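Local coordinates for uncharacterized protein (Bacteroides ovatus CL02T12C04, PDB 6PTM) that probably hydrolyses carrageenan chains from their ends, as an exo-acting carrageenase of glycoside hydrolase family 42, at residues R565-K570 with K625-T630; S64-L69 with E136-G141. All blocks are in the same frame, centred on the assembly; numbering follows the deposited sequence.

Contact 1: residues R565-K570 with K625-T630; sequences RIFYTK and KSDIET. With EDO (1,2-ethanediol), chain C.
Two donors grip OD2 of D627: the hydroxyl of T569 and, from just before the helix 625-636, the backbone N of F624. The hydroxyl bond is short, 2.6 Å from T569 OG1 to D627 OD2, and it arrives on the syn side of the carboxylate, 17° out of its plane. A chi1 of 179° turns T569 OG1 away from its backbone N and towards D627, while the same oxygen caps the backbone N of A571 at the start of the helix 570-575. The other carboxylate oxygen is tied through a water, which donates to D627 OD1 at 2.7 Å and to the carbonyl O of Y568 at 2.8 Å. This junction lies by the C-terminal part of the strand 564-567, ahead of the helix 570-575, in an alpha/beta layout whose five-stranded parallel sheet sets that strand between 597-600 and 614-617. F567 reaches the same aspartate with its ring edge: CZ lies 3.5 Å from D627 OD1, near the plane of the ring, and ring and carboxylate planes stand 85° apart. Were D627 an alanine, the T569 hydroxyl and the F624 amide would probably lose their shared acceptor, the bridging water one of its two, and a gap would open beside the F567 ring edge. Further along, K570 NZ hydrogen-bonds O1 of an ethanediol, probably from the crystallisation liquor, at 2.8 Å and forms a salt bridge with D410.

Contact 2: residues S64-L69 with E136-G141; sequences SGINTL and EAVMRG
I66 lays its side chain against V138 and M139 where a helix-to-helix connection, between 44-63 and 69-90, meets the C-terminal end of the helix 109-139 in an N-terminal helical region. Both segments carry a Schellman motif: G65 and G141 are the residues that leave the helix with positive phi. The tight part is small and wholly apolar. CD1 of I66 presses on M139 CG at 3.4 Å, closer than usual for two carbons, and the two side chains cross at about a right angle. With CG1 of I66 anti to the carbonyl carbon and the chain extended at chi2 (166°), CD1 reaches the methionine, while the CG2 branch meets V138 CG1 at a more relaxed 3.9 Å. L57 of the helix 44-63 also touches M139, so that helix packs against the same helix end. The solvent side is looser and polar. There S64, exposed, barely meets the helix end although its CB points toward it, and R140, also exposed, turns its CB away from the loop. On the loop side, N67 sends its carbonyl O to R145 NH1, and its side chain closes an Asx turn just ahead of the helix 69-90: N67 OD1 accepts from the backbone N of L69 at 3.0 Å, with an N-H...O angle of 156°.

Contact 2 comes first along the chain and closes long before contact 1 opens, so the two lie in series. Their centres are 54 Å apart, their nearest atoms about 34 Å, and they sit on opposite sides of the chain's centre without sharing a helix, strand or sheet. Contact 2 belongs to the N-terminal helices, joining the turn after 44-63 to the end of 109-139 at the surface. Contact 1 is buried and joins a strand of the five-stranded parallel sheet, 564-567, to the helix 625-636. The strands and helices of the probable (beta/alpha)8 barrel of this glycoside hydrolase family lie between them in sequence; the two contacts thus belong to different parts of the chain.

Contact 1: residues R565-K570 with K625-T630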
loop_
_atom_site.group_PDB
_atom_site.type_symbol
_atom_site.label_atom_id
_atom_site.label_comp_id
_atom_site.label_asym_id
_atom_site.label_seq_id
_atom_site.Cartn_x
_atom_site.Cartn_y
_atom_site.Cartn_z
ATOM N N ARG A 565 -18.101 3.450 -9.032
ATOM C CA ARG A 565 -16.744 3.488 -9.633
ATOM C C ARG A 565 -16.464 4.882 -10.170
ATOM O O ARG A 565 -17.217 5.365 -11.036
ATOM C CB ARG A 565 -16.629 2.437 -10.733
ATOM C CG ARG A 565 -16.870 1.025 -10.241
ATOM C CD ARG A 565 -16.076 0.660 -8.993
ATOM N NE ARG A 565 -16.274 -0.761 -8.750
ATOM C CZ ARG A 565 -15.511 -1.731 -9.247
ATOM N NH1 ARG A 565 -14.425 -1.473 -9.969
ATOM N NH2 ARG A 565 -15.776 -2.977 -8.925
ATOM N N ILE A 566 -15.390 5.491 -9.694
ATOM C CA ILE A 566 -14.935 6.806 -10.203
ATOM C C ILE A 566 -14.134 6.527 -11.455
ATOM O O ILE A 566 -13.147 5.794 -11.333
ATOM C CB ILE A 566 -14.113 7.522 -9.131
ATOM C CG1 ILE A 566 -14.982 7.842 -7.921
ATOM C CG2 ILE A 566 -13.428 8.760 -9.660
ATOM C CD1 ILE A 566 -14.175 8.289 -6.767
ATOM N N PHE A 567 -14.487 7.149 -12.578
ATOM C CA PHE A 567 -13.734 6.980 -13.846
ATOM C C PHE A 567 -12.351 7.627 -13.762
ATOM O O PHE A 567 -12.222 8.780 -13.333
ATOM C CB PHE A 567 -14.477 7.527 -15.058
ATOM C CG PHE A 567 -13.920 6.958 -16.331
ATOM C CD1 PHE A 567 -13.028 7.680 -17.097
ATOM C CD2 PHE A 567 -14.204 5.650 -16.687
ATOM C CE1 PHE A 567 -12.490 7.116 -18.245
ATOM C CE2 PHE A 567 -13.616 5.069 -17.800
ATOM C CZ PHE A 567 -12.788 5.819 -18.592
ATOM N N TYR A 568 -11.324 6.857 -14.132
ATOM C CA TYR A 568 -9.910 7.304 -14.151
ATOM C C TYR A 568 -9.368 7.087 -15.565
ATOM O O TYR A 568 -9.570 6.018 -16.181
ATOM C CB TYR A 568 -9.034 6.585 -13.110
ATOM C CG TYR A 568 -7.578 6.950 -13.232
ATOM C CD1 TYR A 568 -7.111 8.128 -12.689
ATOM C CD2 TYR A 568 -6.677 6.183 -13.957
ATOM C CE1 TYR A 568 -5.799 8.534 -12.871
ATOM C CE2 TYR A 568 -5.345 6.563 -14.110
ATOM C CZ TYR A 568 -4.910 7.759 -13.591
ATOM O OH TYR A 568 -3.607 8.179 -13.698
ATOM N N THR A 569 -8.683 8.074 -16.107
ATOM C CA THR A 569 -7.944 7.903 -17.390
ATOM C C THR A 569 -6.629 8.675 -17.350
ATOM O O THR A 569 -6.626 9.836 -16.925
ATOM C CB THR A 569 -8.756 8.325 -18.613
ATOM O OG1 THR A 569 -7.901 8.114 -19.750
ATOM C CG2 THR A 569 -9.292 9.737 -18.520
ATOM N N LYS A 570 -5.575 8.030 -17.825
ATOM C CA LYS A 570 -4.233 8.617 -18.033
ATOM C C LYS A 570 -4.320 9.800 -18.999
ATOM O O LYS A 570 -3.436 10.637 -18.919
ATOM C CB LYS A 570 -3.286 7.552 -18.591
ATOM C CG LYS A 570 -2.898 6.470 -17.578
ATOM C CD LYS A 570 -2.044 5.333 -18.155
ATOM C CE LYS A 570 -2.888 4.382 -18.973
ATOM N NZ LYS A 570 -2.090 3.333 -19.658
ATOM N N LYS A 625 -10.444 8.358 -27.074
ATOM C CA LYS A 625 -11.676 7.910 -27.778
ATOM C C LYS A 625 -12.081 6.526 -27.228
ATOM O O LYS A 625 -13.273 6.290 -26.991
ATOM C CB LYS A 625 -11.508 7.951 -29.305
ATOM C CG LYS A 625 -12.822 7.856 -30.097
ATOM C CD LYS A 625 -12.709 8.044 -31.622
ATOM N N SER A 626 -11.148 5.620 -26.989
ATOM C CA SER A 626 -11.474 4.260 -26.490
ATOM C C SER A 626 -12.061 4.300 -25.069
ATOM O O SER A 626 -12.846 3.398 -24.700
ATOM C CB SER A 626 -10.262 3.364 -26.605
ATOM O OG SER A 626 -9.163 3.873 -25.877
ATOM N N ASP A 627 -11.784 5.329 -24.282
ATOM C CA ASP A 627 -12.443 5.498 -22.957
ATOM C C ASP A 627 -13.943 5.678 -23.204
ATOM O O ASP A 627 -14.752 4.981 -22.584
ATOM C CB ASP A 627 -11.928 6.707 -22.158
ATOM C CG ASP A 627 -10.552 6.558 -21.529
ATOM O OD1 ASP A 627 -10.258 5.467 -21.013
ATOM O OD2 ASP A 627 -9.823 7.564 -21.479
ATOM N N ILE A 628 -14.282 6.647 -24.044
ATOM C CA ILE A 628 -15.688 7.038 -24.335
ATOM C C ILE A 628 -16.432 5.844 -24.941
ATOM O O ILE A 628 -17.559 5.574 -24.489
ATOM C CB ILE A 628 -15.702 8.295 -25.216
ATOM C CG1 ILE A 628 -15.162 9.480 -24.411
ATOM C CG2 ILE A 628 -17.103 8.528 -25.754
ATOM C CD1 ILE A 628 -14.898 10.730 -25.199
ATOM N N GLU A 629 -15.831 5.167 -25.928
ATOM C CA GLU A 629 -16.397 3.960 -26.585
ATOM C C GLU A 629 -16.657 2.898 -25.518
ATOM O O GLU A 629 -17.708 2.246 -25.587
ATOM C CB GLU A 629 -15.469 3.419 -27.683
ATOM C CG GLU A 629 -15.495 4.265 -28.942
ATOM C CD GLU A 629 -14.368 4.005 -29.935
ATOM O OE1 GLU A 629 -13.440 3.209 -29.619
ATOM O OE2 GLU A 629 -14.413 4.619 -31.023
ATOM N N THR A 630 -15.738 2.694 -24.571
ATOM C CA THR A 630 -15.949 1.629 -23.577
ATOM C C THR A 630 -17.069 2.080 -22.628
ATOM O O THR A 630 -17.903 1.235 -22.260
ATOM C CB THR A 630 -14.622 1.230 -22.924
ATOM O OG1 THR A 630 -13.727 0.873 -23.975
ATOM C CG2 THR A 630 -14.753 0.065 -21.981
HETATM C C1 EDO C . 0.286 5.248 -21.522
HETATM O O1 EDO C . -0.185 3.933 -21.579
HETATM C C2 EDO C . -0.845 6.200 -21.753
HETATM O O2 EDO C . -1.306 6.241 -23.086
HETATM O O HOH W 1 -9.268 4.683 -18.620
#

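Contact 2: residues S64-L69 with E136-G141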
loop_
_atom_site.group_PDB
_atom_site.type_symbol
_atom_site.label_atom_id
_atom_site.label_comp_id
_atom_site.label_asym_id
_atom_site.label_seq_id
_atom_site.Cartn_x
_atom_site.Cartn_y
_atom_site.Cartn_z
ATOM N N SER A 64 -5.363 -23.067 32.209
ATOM C CA SER A 64 -6.838 -23.050 32.034
ATOM C C SER A 64 -7.251 -23.236 30.573
ATOM O O SER A 64 -8.454 -23.082 30.303
ATOM C CB SER A 64 -7.405 -21.783 32.572
ATOM O OG SER A 64 -6.743 -21.472 33.785
ATOM N N GLY A 65 -6.306 -23.469 29.661
ATOM C CA GLY A 65 -6.560 -23.592 28.211
ATOM C C GLY A 65 -6.776 -22.252 27.496
ATOM O O GLY A 65 -7.240 -22.271 26.355
ATOM N N ILE A 66 -6.456 -21.112 28.099
ATOM C CA ILE A 66 -6.562 -19.797 27.398
ATOM C C ILE A 66 -5.421 -19.692 26.368
ATOM O O ILE A 66 -4.266 -19.945 26.730
ATOM C CB ILE A 66 -6.562 -18.641 28.419
ATOM C CG1 ILE A 66 -7.822 -18.676 29.301
ATOM C CG2 ILE A 66 -6.435 -17.294 27.712
ATOM C CD1 ILE A 66 -7.752 -17.795 30.533
ATOM N N ASN A 67 -5.728 -19.258 25.146
ATOM C CA ASN A 67 -4.713 -18.901 24.125
ATOM C C ASN A 67 -4.028 -17.587 24.538
ATOM O O ASN A 67 -4.639 -16.484 24.335
ATOM C CB ASN A 67 -5.334 -18.743 22.727
ATOM C CG ASN A 67 -4.285 -18.559 21.653
ATOM O OD1 ASN A 67 -3.141 -18.209 21.981
ATOM N ND2 ASN A 67 -4.634 -18.804 20.394
ATOM N N THR A 68 -2.791 -17.666 25.054
ATOM C CA THR A 68 -2.038 -16.498 25.582
ATOM C C THR A 68 -1.089 -15.939 24.510
ATOM O O THR A 68 -0.117 -15.259 24.881
ATOM C CB THR A 68 -1.217 -16.845 26.832
ATOM O OG1 THR A 68 -0.443 -18.010 26.559
ATOM C CG2 THR A 68 -2.070 -17.090 28.043
ATOM N N LEU A 69 -1.326 -16.195 23.227
ATOM C CA LEU A 69 -0.433 -15.676 22.151
ATOM C C LEU A 69 -0.222 -14.163 22.318
ATOM O O LEU A 69 0.925 -13.698 22.221
ATOM C CB LEU A 69 -1.001 -16.015 20.770
ATOM C CG LEU A 69 -0.238 -15.448 19.582
ATOM C CD1 LEU A 69 1.203 -15.987 19.536
ATOM C CD2 LEU A 69 -0.973 -15.791 18.292
ATOM N N GLU A 136 -6.259 -11.027 33.115
ATOM C CA GLU A 136 -7.027 -11.283 34.366
ATOM C C GLU A 136 -8.530 -11.220 34.058
ATOM O O GLU A 136 -9.245 -12.088 34.564
ATOM C CB GLU A 136 -6.613 -10.309 35.461
ATOM C CG GLU A 136 -5.182 -10.521 35.925
ATOM C CD GLU A 136 -5.044 -11.082 37.329
ATOM O OE1 GLU A 136 -5.894 -11.933 37.712
ATOM O OE2 GLU A 136 -4.095 -10.674 38.023
ATOM N N ALA A 137 -8.981 -10.291 33.216
ATOM C CA ALA A 137 -10.387 -10.202 32.780
ATOM C C ALA A 137 -10.764 -11.437 31.960
ATOM O O ALA A 137 -11.902 -11.929 32.109
ATOM C CB ALA A 137 -10.603 -8.917 32.005
ATOM N N VAL A 138 -9.887 -11.857 31.047
ATOM C CA VAL A 138 -10.128 -13.070 30.233
ATOM C C VAL A 138 -10.226 -14.283 31.177
ATOM O O VAL A 138 -11.149 -15.087 31.000
ATOM C CB VAL A 138 -9.058 -13.270 29.156
ATOM C CG1 VAL A 138 -9.207 -14.633 28.514
ATOM C CG2 VAL A 138 -9.103 -12.162 28.100
ATOM N N MET A 139 -9.345 -14.405 32.157
ATOM C CA MET A 139 -9.359 -15.584 33.061
ATOM C C MET A 139 -10.647 -15.588 33.887
ATOM O O MET A 139 -11.130 -16.660 34.164
ATOM C CB MET A 139 -8.130 -15.610 33.963
ATOM C CG MET A 139 -6.869 -15.813 33.168
ATOM S SD MET A 139 -5.437 -15.287 34.090
ATOM C CE MET A 139 -5.341 -16.677 35.223
ATOM N N ARG A 140 -11.235 -14.434 34.177
ATOM C CA ARG A 140 -12.472 -14.328 34.995
ATOM C C ARG A 140 -13.732 -14.391 34.150
ATOM O O ARG A 140 -14.770 -14.122 34.700
ATOM C CB ARG A 140 -12.493 -13.003 35.751
ATOM C CG ARG A 140 -11.416 -12.959 36.822
ATOM C CD ARG A 140 -11.287 -11.624 37.537
ATOM N NE ARG A 140 -9.968 -11.712 38.144
ATOM C CZ ARG A 140 -9.710 -12.238 39.347
ATOM N NH1 ARG A 140 -10.694 -12.676 40.118
ATOM N NH2 ARG A 140 -8.464 -12.299 39.787
ATOM N N GLY A 141 -13.635 -14.596 32.849
ATOM C CA GLY A 141 -14.818 -14.705 31.987
ATOM C C GLY A 141 -15.459 -13.365 31.695
ATOM O O GLY A 141 -16.590 -13.389 31.202
#